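Local coordinates for protein-glutamate methylesterase/protein-glutamine glutaminase (Thermotoga maritima, PDB 3SFT), which probably removes methyl groups from methylglutamate residues of chemoreceptors and irreversibly deamidates specific glutamines, this chain being its C-terminal catalytic domain, at residues I9-S14 with D113-K118; M24-L29 with L61-A66; G93-F98 with A120-S125; S125-V130 with F144-Y149. All blocks are in the same frame, centred on the assembly; numbering follows the deposited sequence.

Contact 1 (I9-S14 with D113-K118); sequences IVVIGS and DFTLDK
Leu116 lays a methyl against the branch point of Val11: Leu116 CD2 lies 3.5 Å from CB of Val11 and almost as near to CG1 of the same valine. The leucine stays close behind that methyl, since Leu116 CG is 3.7 Å from Val11 CG1, and the two side chains run past each other in opposite senses. Val11 CG1 is the atom that serves both partners. It sits anti to the backbone N (chi1 178°), and from there it also reaches Thr115 CG2 at 3.8 Å. Thr115 thus gives its methyl to Val11, while its hydroxyl is spent elsewhere, hydrogen-bonded to the carbonyl oxygen of Leu86. Neighbouring turns of helix 112-123 extend the patch, with Val112 and Ala119 also touching Val11. Leu116 continues to Ala129 of strand 127-131 and Thr115 to Val38 and Val40 of strand 37-41, so the helix lies over three neighbouring strands of the parallel sheet. At the start of the segment, the backbone N of Asp113 is hydrogen-bonded to Asp138 OD1, and the side chain of Leu116 lies about 7 Å from that of Asp138, a residue predicted to belong to the active site. The carboxylate of Asp113 in turn takes the backbone N-H groups of Gly139 and Gly142. The interface itself is wholly apolar and buried. It fixes the helix on the sheet by the fit of branched side chains rather than by directed bonds; the polar bonds described lie off it, at Thr115 OG1 and at the helix start beside the probable catalytic aspartate.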
# COMPACT_ATOMS: atom_id res chain seq x y z
N ILE A 9 2.92 9.84 -1.47
CA ILE A 9 1.90 8.80 -1.49
C ILE A 9 2.43 7.57 -0.76
O ILE A 9 3.64 7.30 -0.76
CB ILE A 9 1.50 8.40 -2.94
CG1 ILE A 9 0.21 7.56 -2.90
CG2 ILE A 9 2.63 7.64 -3.63
CD1 ILE A 9 -0.28 7.14 -4.27
N VAL A 10 1.54 6.88 -0.07
CA VAL A 10 1.90 5.68 0.65
C VAL A 10 1.14 4.51 0.03
O VAL A 10 -0.08 4.54 -0.09
CB VAL A 10 1.56 5.79 2.15
CG1 VAL A 10 1.98 4.52 2.88
CG2 VAL A 10 2.25 7.01 2.76
N VAL A 11 1.88 3.51 -0.44
CA VAL A 11 1.28 2.33 -1.03
C VAL A 11 1.68 1.16 -0.14
O VAL A 11 2.86 0.91 0.08
CB VAL A 11 1.79 2.10 -2.47
CG1 VAL A 11 1.17 0.84 -3.05
CG2 VAL A 11 1.45 3.31 -3.35
N ILE A 12 0.67 0.50 0.41
CA ILE A 12 0.86 -0.63 1.31
C ILE A 12 0.43 -1.93 0.67
O ILE A 12 -0.65 -2.01 0.06
CB ILE A 12 0.02 -0.46 2.60
CG1 ILE A 12 0.29 0.91 3.24
CG2 ILE A 12 0.32 -1.60 3.57
CD1 ILE A 12 -0.39 1.12 4.59
N GLY A 13 1.27 -2.95 0.81
CA GLY A 13 0.98 -4.26 0.27
C GLY A 13 0.93 -5.25 1.42
O GLY A 13 1.82 -5.26 2.27
N SER A 14 -0.10 -6.09 1.44
CA SER A 14 -0.26 -7.06 2.51
C SER A 14 -1.03 -8.30 2.07
O SER A 14 -1.78 -8.27 1.10
CB SER A 14 -0.99 -6.40 3.69
OG SER A 14 -2.19 -5.78 3.25
N ASP A 113 2.52 -5.11 -6.71
CA ASP A 113 3.57 -4.77 -7.67
C ASP A 113 3.04 -3.84 -8.77
O ASP A 113 3.72 -2.89 -9.18
CB ASP A 113 4.16 -6.03 -8.33
CG ASP A 113 5.22 -6.71 -7.46
OD1 ASP A 113 5.70 -6.10 -6.48
OD2 ASP A 113 5.57 -7.87 -7.78
N PHE A 114 1.83 -4.11 -9.24
CA PHE A 114 1.22 -3.28 -10.29
C PHE A 114 0.97 -1.86 -9.80
O PHE A 114 1.29 -0.89 -10.49
CB PHE A 114 -0.10 -3.91 -10.76
CG PHE A 114 -0.71 -3.22 -11.96
CD1 PHE A 114 -0.51 -3.73 -13.24
CD2 PHE A 114 -1.47 -2.07 -11.81
CE1 PHE A 114 -1.07 -3.10 -14.36
CE2 PHE A 114 -2.03 -1.43 -12.92
CZ PHE A 114 -1.83 -1.95 -14.19
N THR A 115 0.37 -1.72 -8.61
CA THR A 115 0.08 -0.41 -8.04
C THR A 115 1.36 0.40 -7.78
O THR A 115 1.41 1.61 -8.05
CB THR A 115 -0.74 -0.52 -6.74
OG1 THR A 115 -1.99 -1.17 -7.03
CG2 THR A 115 -1.04 0.85 -6.15
N LEU A 116 2.39 -0.26 -7.25
CA LEU A 116 3.66 0.39 -6.96
C LEU A 116 4.37 0.82 -8.23
O LEU A 116 5.01 1.87 -8.26
CB LEU A 116 4.55 -0.54 -6.13
CG LEU A 116 4.17 -0.64 -4.65
CD1 LEU A 116 4.79 -1.87 -4.02
CD2 LEU A 116 4.62 0.61 -3.94
N ASP A 117 4.26 0.02 -9.28
CA ASP A 117 4.87 0.34 -10.57
C ASP A 117 4.30 1.67 -11.04
O ASP A 117 5.04 2.59 -11.40
CB ASP A 117 4.56 -0.76 -11.59
CG ASP A 117 5.05 -0.42 -12.99
OD1 ASP A 117 6.17 0.12 -13.13
OD2 ASP A 117 4.32 -0.72 -13.97
N LYS A 118 2.97 1.78 -11.01
CA LYS A 118 2.31 3.00 -11.43
C LYS A 118 2.60 4.17 -10.49
O LYS A 118 2.98 5.24 -10.96
CB LYS A 118 0.80 2.78 -11.56
CG LYS A 118 0.42 1.80 -12.65
CD LYS A 118 1.08 2.18 -13.97
CE LYS A 118 0.76 1.19 -15.08
NZ LYS A 118 1.19 -0.19 -14.73

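Contact 2 (M24-L29 with L61-A66); sequences MIIPNL and LTVKEA
Leu61 overlaps Leu29 through one methyl: its CD1 rests 3.8 Å from Leu29 CB and 4.1 Å from Leu29 CD1, the two side chains crossing at a slant. A second, looser pair follows, in which Ile26 CG2 and Val63 CG2 touch methyl to methyl at 4.1 Å. Ile26 presents that branch with CG2 anti to its backbone N, and its CG1 arm (chi1 -54°) is turned beside the N. Beside the apolar pairs a water bridges the two backbones. It donates to Leu29 O at 2.6 Å and to Ile26 O at 3.0 Å, and it accepts from Leu61 N at 3.0 Å. The tight turn around the 3-10 residues 26-27 brings those two carbonyls together, with Leu29 N bonded back to Ile26 O at 3.3 Å. Ile26 O therefore takes two donors, the water and Leu29 N. Leu55 of helix 48-58 touches both Ile26 and Val63, and Val77 of the next strand lies against Leu61 and Val63. Leu29 also packs on Pro186 and Ile190 of helix 185-192. The contact thus ties the loop after helix 18-22 to the outermost strand 62-65 of the parallel sheet. Its chemistry is divided: aliphatic methyls supply the packing, whereas a single water, using both its hydrogens and an acceptor site, satisfies three main-chain groups and joins backbones that do not bond directly.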
# COMPACT_ATOMS: atom_id res chain seq x y z
N MET A 24 -2.88 -1.95 13.53
CA MET A 24 -1.86 -1.28 14.33
C MET A 24 -1.31 -0.06 13.59
O MET A 24 -0.56 0.73 14.17
CB MET A 24 -0.69 -2.23 14.61
CG MET A 24 -1.02 -3.46 15.44
SD MET A 24 0.48 -4.44 15.81
CE MET A 24 0.18 -5.90 14.82
N ILE A 25 -1.70 0.11 12.33
CA ILE A 25 -1.20 1.22 11.51
C ILE A 25 -2.22 2.31 11.19
O ILE A 25 -2.10 3.45 11.66
CB ILE A 25 -0.61 0.70 10.18
CG1 ILE A 25 0.44 -0.37 10.44
CG2 ILE A 25 0.00 1.85 9.38
CD1 ILE A 25 0.98 -1.01 9.18
N ILE A 26 -3.20 1.97 10.36
CA ILE A 26 -4.23 2.91 9.91
C ILE A 26 -4.96 3.68 11.02
O ILE A 26 -5.11 4.90 10.92
CB ILE A 26 -5.23 2.21 8.97
CG1 ILE A 26 -4.47 1.54 7.81
CG2 ILE A 26 -6.27 3.20 8.43
CD1 ILE A 26 -3.58 2.49 7.02
N PRO A 27 -5.43 2.99 12.07
CA PRO A 27 -6.15 3.68 13.16
C PRO A 27 -5.29 4.69 13.92
O PRO A 27 -5.82 5.55 14.61
CB PRO A 27 -6.57 2.52 14.07
CG PRO A 27 -6.71 1.37 13.12
CD PRO A 27 -5.48 1.53 12.27
N ASN A 28 -3.96 4.58 13.79
CA ASN A 28 -3.04 5.46 14.49
C ASN A 28 -2.48 6.62 13.66
O ASN A 28 -1.40 7.14 13.95
CB ASN A 28 -1.91 4.65 15.13
CG ASN A 28 -2.43 3.56 16.06
OD1 ASN A 28 -1.96 2.42 16.04
ND2 ASN A 28 -3.42 3.90 16.89
N LEU A 29 -3.20 6.99 12.60
CA LEU A 29 -2.79 8.09 11.74
C LEU A 29 -3.82 9.21 11.90
O LEU A 29 -5.02 8.96 12.00
CB LEU A 29 -2.68 7.65 10.29
CG LEU A 29 -1.52 6.69 9.98
CD1 LEU A 29 -1.58 6.24 8.53
CD2 LEU A 29 -0.19 7.37 10.26
N LEU A 61 -9.07 8.72 9.59
CA LEU A 61 -9.00 8.86 8.14
C LEU A 61 -10.22 8.16 7.55
O LEU A 61 -10.77 7.24 8.15
CB LEU A 61 -7.73 8.19 7.59
CG LEU A 61 -6.37 8.82 7.90
CD1 LEU A 61 -5.25 7.85 7.55
CD2 LEU A 61 -6.20 10.13 7.13
N THR A 62 -10.64 8.60 6.37
CA THR A 62 -11.79 7.98 5.71
C THR A 62 -11.30 6.80 4.88
O THR A 62 -10.54 6.97 3.92
CB THR A 62 -12.54 8.98 4.81
OG1 THR A 62 -12.98 10.09 5.60
CG2 THR A 62 -13.74 8.31 4.15
N VAL A 63 -11.72 5.59 5.27
CA VAL A 63 -11.31 4.38 4.58
C VAL A 63 -12.43 3.87 3.68
O VAL A 63 -13.55 3.62 4.14
CB VAL A 63 -10.90 3.26 5.56
CG1 VAL A 63 -10.35 2.07 4.81
CG2 VAL A 63 -9.87 3.79 6.56
N LYS A 64 -12.11 3.67 2.41
CA LYS A 64 -13.09 3.20 1.45
C LYS A 64 -12.40 2.39 0.38
O LYS A 64 -11.18 2.35 0.30
CB LYS A 64 -13.81 4.39 0.79
CG LYS A 64 -12.90 5.28 -0.06
CD LYS A 64 -13.63 6.52 -0.59
CE LYS A 64 -14.70 6.15 -1.60
NZ LYS A 64 -14.12 5.51 -2.80
N GLU A 65 -13.21 1.75 -0.46
CA GLU A 65 -12.71 0.95 -1.56
C GLU A 65 -12.37 1.92 -2.70
O GLU A 65 -13.07 2.91 -2.91
CB GLU A 65 -13.81 -0.02 -2.00
CG GLU A 65 -13.32 -1.28 -2.68
CD GLU A 65 -14.34 -2.41 -2.63
OE1 GLU A 65 -13.94 -3.55 -2.32
OE2 GLU A 65 -15.54 -2.16 -2.91
N ALA A 66 -11.25 1.68 -3.39
CA ALA A 66 -10.86 2.54 -4.50
C ALA A 66 -11.83 2.33 -5.65
O ALA A 66 -12.23 1.19 -5.91
CB ALA A 66 -9.44 2.22 -4.95
O HOH W 1 -6.85 7.30 11.11

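Contact 3 (G93-F98 with A120-S125); sequences GKVFFF and AEIYKS
Lys124 N is hydrogen-bonded to Ala120 O at 2.7 Å, closing the end of helix 112-123 just after Tyr123, whose phenol touches Val95 of the strand. The hydroxyl oxygen lies against that valine: Tyr123 OH is 3.3 Å from Val95 CG2, and CB of the same valine follows at 3.6 Å. The two side chains advance from opposite directions, and the CG2 methyl also reaches the phenol carbon CZ of Tyr123, at 3.9 Å, coming at the ring obliquely. With CG anti to its carbonyl carbon (chi1 -67°), Tyr123 sends the phenol from the last turn of the helix to the strand. Ile122 adds a second, looser touch to the same methyl, its CG2 standing 4.1 Å from Val95 CG2. Val5 lies against both Val95 and Tyr123, and Ile9 of strand 9-14 packs on the ring. With an alanine in place of Tyr123, Val95 CG2 would probably be left without its phenol partner and a gap would open between helix and hairpin. Strand 94-100 pairs antiparallel with 85-91, and the contact docks this beta-hairpin against the helix, consistent with the modified doubly wound fold of the CheB catalytic domain.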
# COMPACT_ATOMS: atom_id res chain seq x y z
N GLY A 93 -2.17 17.48 -13.64
CA GLY A 93 -1.72 17.76 -12.28
C GLY A 93 -2.42 17.01 -11.16
O GLY A 93 -2.15 17.26 -9.99
N LYS A 94 -3.34 16.11 -11.50
CA LYS A 94 -4.06 15.32 -10.49
C LYS A 94 -3.82 13.84 -10.74
O LYS A 94 -3.37 13.44 -11.82
CB LYS A 94 -5.57 15.60 -10.56
CG LYS A 94 -5.98 17.01 -10.21
CD LYS A 94 -7.44 17.23 -10.59
CE LYS A 94 -7.87 18.67 -10.39
NZ LYS A 94 -8.00 19.01 -8.95
N VAL A 95 -4.12 13.01 -9.74
CA VAL A 95 -3.93 11.57 -9.86
C VAL A 95 -5.26 10.83 -9.70
O VAL A 95 -6.04 11.11 -8.79
CB VAL A 95 -2.90 11.04 -8.84
CG1 VAL A 95 -2.71 9.53 -9.01
CG2 VAL A 95 -1.56 11.75 -9.05
N PHE A 96 -5.50 9.88 -10.60
CA PHE A 96 -6.73 9.10 -10.60
C PHE A 96 -6.47 7.60 -10.65
O PHE A 96 -5.46 7.15 -11.18
CB PHE A 96 -7.59 9.49 -11.82
CG PHE A 96 -7.98 10.94 -11.86
CD1 PHE A 96 -9.16 11.38 -11.28
CD2 PHE A 96 -7.14 11.88 -12.46
CE1 PHE A 96 -9.52 12.74 -11.30
CE2 PHE A 96 -7.49 13.24 -12.49
CZ PHE A 96 -8.68 13.66 -11.90
N PHE A 97 -7.41 6.83 -10.10
CA PHE A 97 -7.31 5.37 -10.10
C PHE A 97 -7.90 4.83 -11.39
O PHE A 97 -8.72 5.48 -12.04
CB PHE A 97 -8.15 4.76 -8.97
CG PHE A 97 -7.60 4.98 -7.60
CD1 PHE A 97 -6.36 4.46 -7.24
CD2 PHE A 97 -8.34 5.66 -6.64
CE1 PHE A 97 -5.87 4.62 -5.94
CE2 PHE A 97 -7.86 5.83 -5.35
CZ PHE A 97 -6.62 5.30 -5.00
N PHE A 98 -7.48 3.63 -11.76
CA PHE A 98 -8.04 2.95 -12.91
C PHE A 98 -7.96 1.46 -12.65
O PHE A 98 -7.01 0.98 -12.03
CB PHE A 98 -7.41 3.37 -14.26
CG PHE A 98 -6.01 2.88 -14.48
CD1 PHE A 98 -5.76 1.59 -14.95
CD2 PHE A 98 -4.93 3.74 -14.31
CE1 PHE A 98 -4.47 1.17 -15.25
CE2 PHE A 98 -3.63 3.33 -14.60
CZ PHE A 98 -3.40 2.05 -15.08
N ALA A 120 5.12 4.71 -8.34
CA ALA A 120 6.52 5.11 -8.41
C ALA A 120 6.83 5.98 -9.62
O ALA A 120 7.55 6.97 -9.52
CB ALA A 120 7.41 3.88 -8.41
N GLU A 121 6.29 5.60 -10.77
CA GLU A 121 6.51 6.34 -12.01
C GLU A 121 5.94 7.77 -11.93
O GLU A 121 6.50 8.70 -12.52
CB GLU A 121 5.89 5.58 -13.17
CG GLU A 121 6.59 5.78 -14.50
CD GLU A 121 6.20 4.72 -15.53
OE1 GLU A 121 6.01 3.54 -15.14
OE2 GLU A 121 6.08 5.06 -16.72
N ILE A 122 4.86 7.93 -11.18
CA ILE A 122 4.21 9.23 -11.01
C ILE A 122 4.82 10.07 -9.90
O ILE A 122 5.20 11.22 -10.12
CB ILE A 122 2.70 9.07 -10.70
CG1 ILE A 122 1.98 8.39 -11.87
CG2 ILE A 122 2.07 10.43 -10.42
CD1 ILE A 122 0.51 8.13 -11.61
N TYR A 123 4.90 9.49 -8.70
CA TYR A 123 5.43 10.19 -7.54
C TYR A 123 6.95 10.16 -7.39
O TYR A 123 7.52 10.97 -6.65
CB TYR A 123 4.76 9.68 -6.27
CG TYR A 123 3.29 10.02 -6.18
CD1 TYR A 123 2.85 11.13 -5.44
CD2 TYR A 123 2.33 9.24 -6.82
CE1 TYR A 123 1.49 11.45 -5.36
CE2 TYR A 123 0.97 9.55 -6.74
CZ TYR A 123 0.56 10.66 -6.01
OH TYR A 123 -0.77 10.96 -5.93
N LYS A 124 7.60 9.22 -8.06
CA LYS A 124 9.06 9.08 -8.01
C LYS A 124 9.66 9.10 -6.59
O LYS A 124 9.26 8.30 -5.75
CB LYS A 124 9.73 10.11 -8.93
CG LYS A 124 9.43 9.88 -10.40
CD LYS A 124 10.23 10.80 -11.30
CE LYS A 124 9.99 10.51 -12.77
NZ LYS A 124 8.59 10.85 -13.18
N SER A 125 10.58 10.03 -6.33
CA SER A 125 11.22 10.10 -5.01
C SER A 125 10.25 10.36 -3.85
O SER A 125 10.58 10.13 -2.70
CB SER A 125 12.34 11.15 -4.99
OG SER A 125 11.83 12.47 -4.99

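Contact 4 (S125-V130 with F144-Y149); sequences SKTIAV and FKVKFY
Val146 reaches from helix 140-148 to the strand by both of its methyls, which fork at CB. One of them, CG1, stands anti to the backbone N (chi1 171°) and comes up to the main chain, 4.0 Å from Thr127 O. The other, CG2, lodges between two side chains of the strand, at 3.9 Å from Ala129 CB and 4.0 Å from Thr127 CG2. Thr127 thus offers its methyl to the helix, while its hydroxyl is hydrogen-bonded to the carbonyl oxygen of Lys124. Leu116 of helix 112-123 also touches Val146, so two helices meet over the small alanine, and Val153 of the next strand touches both Ala129 and Val146 as well. At the margin, where the helix has ended, the carbonyl oxygen of Tyr149 lies 3.7 Å from Ser125 CB. The ring of Tyr149 packs instead on Ala120 and Glu121 in the last turn of helix 112-123. Strand 127-131, helix 140-148 and strand 152-156 form a beta-alpha-beta crossover between parallel neighbours; here a helix valine packs on the helix-facing residues of the first strand, as in a beta-alpha-beta unit of a doubly wound alpha/beta domain.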
# COMPACT_ATOMS: atom_id res chain seq x y z
N SER A 125 10.58 10.03 -6.33
CA SER A 125 11.22 10.10 -5.01
C SER A 125 10.25 10.36 -3.85
O SER A 125 10.58 10.13 -2.70
CB SER A 125 12.34 11.15 -4.99
OG SER A 125 11.83 12.47 -4.99
N LYS A 126 9.03 10.80 -4.18
CA LYS A 126 8.02 11.07 -3.16
C LYS A 126 7.14 9.85 -2.87
O LYS A 126 6.12 9.95 -2.19
CB LYS A 126 7.16 12.27 -3.57
CG LYS A 126 7.93 13.58 -3.74
CD LYS A 126 8.77 13.90 -2.50
CE LYS A 126 9.58 15.18 -2.69
NZ LYS A 126 8.72 16.39 -2.79
N THR A 127 7.53 8.69 -3.41
CA THR A 127 6.79 7.45 -3.21
C THR A 127 7.28 6.74 -1.96
O THR A 127 8.48 6.63 -1.72
CB THR A 127 6.97 6.48 -4.40
OG1 THR A 127 6.71 7.17 -5.63
CG2 THR A 127 6.00 5.29 -4.28
N ILE A 128 6.33 6.27 -1.15
CA ILE A 128 6.65 5.53 0.07
C ILE A 128 5.94 4.18 -0.03
O ILE A 128 4.72 4.13 -0.20
CB ILE A 128 6.16 6.27 1.34
CG1 ILE A 128 6.90 7.59 1.52
CG2 ILE A 128 6.37 5.39 2.57
CD1 ILE A 128 6.42 8.41 2.73
N ALA A 129 6.71 3.09 0.01
CA ALA A 129 6.15 1.74 -0.06
C ALA A 129 6.24 1.06 1.30
O ALA A 129 7.24 1.20 2.00
CB ALA A 129 6.89 0.91 -1.11
N VAL A 130 5.18 0.35 1.66
CA VAL A 130 5.13 -0.37 2.93
C VAL A 130 4.71 -1.81 2.63
O VAL A 130 3.60 -2.06 2.19
CB VAL A 130 4.10 0.26 3.91
CG1 VAL A 130 4.16 -0.45 5.25
CG2 VAL A 130 4.38 1.74 4.10
N PHE A 144 11.52 -2.56 -5.88
CA PHE A 144 12.63 -2.29 -6.78
C PHE A 144 12.36 -0.98 -7.53
O PHE A 144 13.21 -0.09 -7.57
CB PHE A 144 12.80 -3.43 -7.79
CG PHE A 144 13.50 -3.02 -9.05
CD1 PHE A 144 14.86 -2.74 -9.05
CD2 PHE A 144 12.79 -2.85 -10.23
CE1 PHE A 144 15.50 -2.28 -10.20
CE2 PHE A 144 13.42 -2.39 -11.39
CZ PHE A 144 14.78 -2.10 -11.37
N LYS A 145 11.16 -0.87 -8.11
CA LYS A 145 10.76 0.32 -8.85
C LYS A 145 10.80 1.57 -7.98
O LYS A 145 11.30 2.61 -8.40
CB LYS A 145 9.35 0.15 -9.43
CG LYS A 145 9.31 -0.21 -10.91
CD LYS A 145 9.71 -1.66 -11.19
CE LYS A 145 8.68 -2.67 -10.68
NZ LYS A 145 7.50 -2.84 -11.58
N VAL A 146 10.28 1.46 -6.75
CA VAL A 146 10.26 2.56 -5.81
C VAL A 146 11.68 3.06 -5.56
O VAL A 146 11.94 4.26 -5.65
CB VAL A 146 9.59 2.16 -4.47
CG1 VAL A 146 9.76 3.25 -3.42
CG2 VAL A 146 8.10 1.90 -4.69
N LYS A 147 12.60 2.14 -5.28
CA LYS A 147 13.98 2.53 -5.03
C LYS A 147 14.64 3.09 -6.29
O LYS A 147 15.41 4.04 -6.21
CB LYS A 147 14.79 1.35 -4.48
CG LYS A 147 14.35 0.85 -3.10
CD LYS A 147 14.21 1.99 -2.08
CE LYS A 147 15.48 2.82 -1.98
NZ LYS A 147 15.32 3.90 -0.97
N PHE A 148 14.32 2.51 -7.44
CA PHE A 148 14.87 2.96 -8.73
C PHE A 148 14.54 4.45 -8.94
O PHE A 148 15.33 5.18 -9.54
CB PHE A 148 14.30 2.12 -9.88
CG PHE A 148 14.85 2.49 -11.24
CD1 PHE A 148 16.07 1.98 -11.67
CD2 PHE A 148 14.14 3.35 -12.08
CE1 PHE A 148 16.59 2.33 -12.93
CE2 PHE A 148 14.65 3.71 -13.33
CZ PHE A 148 15.87 3.19 -13.76
N TYR A 149 13.39 4.89 -8.43
CA TYR A 149 12.97 6.28 -8.57
C TYR A 149 13.29 7.15 -7.35
O TYR A 149 12.78 8.27 -7.22
CB TYR A 149 11.48 6.35 -8.90
CG TYR A 149 11.17 6.01 -10.34
CD1 TYR A 149 11.63 6.81 -11.38
CD2 TYR A 149 10.43 4.87 -10.66
CE1 TYR A 149 11.37 6.50 -12.70
CE2 TYR A 149 10.16 4.55 -11.99
CZ TYR A 149 10.64 5.37 -13.00
OH TYR A 149 10.38 5.05 -14.32

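Overall arrangement
Contacts 1, 3 and 4 cluster around helix 112-123, with centres 9 to 12 Å apart, whereas contact 2 lies 15 Å from contact 1 and about 21 Å from contact 4, across the chain's centre. Contacts 1 and 3 use that helix; contact 4 begins at Ser125, shared with contact 3, and follows strand 127-131, neighbour of strand 9-14 in the parallel sheet. Along the chain, both segments of contact 2 fall between those of contact 1, contacts 1 and 3 interleave, and contact 4 comes last. Ile12 meets Ile26, linking contacts 1 and 2. They pack two helices on the sheet bearing the predicted active site, a hairpin on helix 112-123 and a loop on the edge strand.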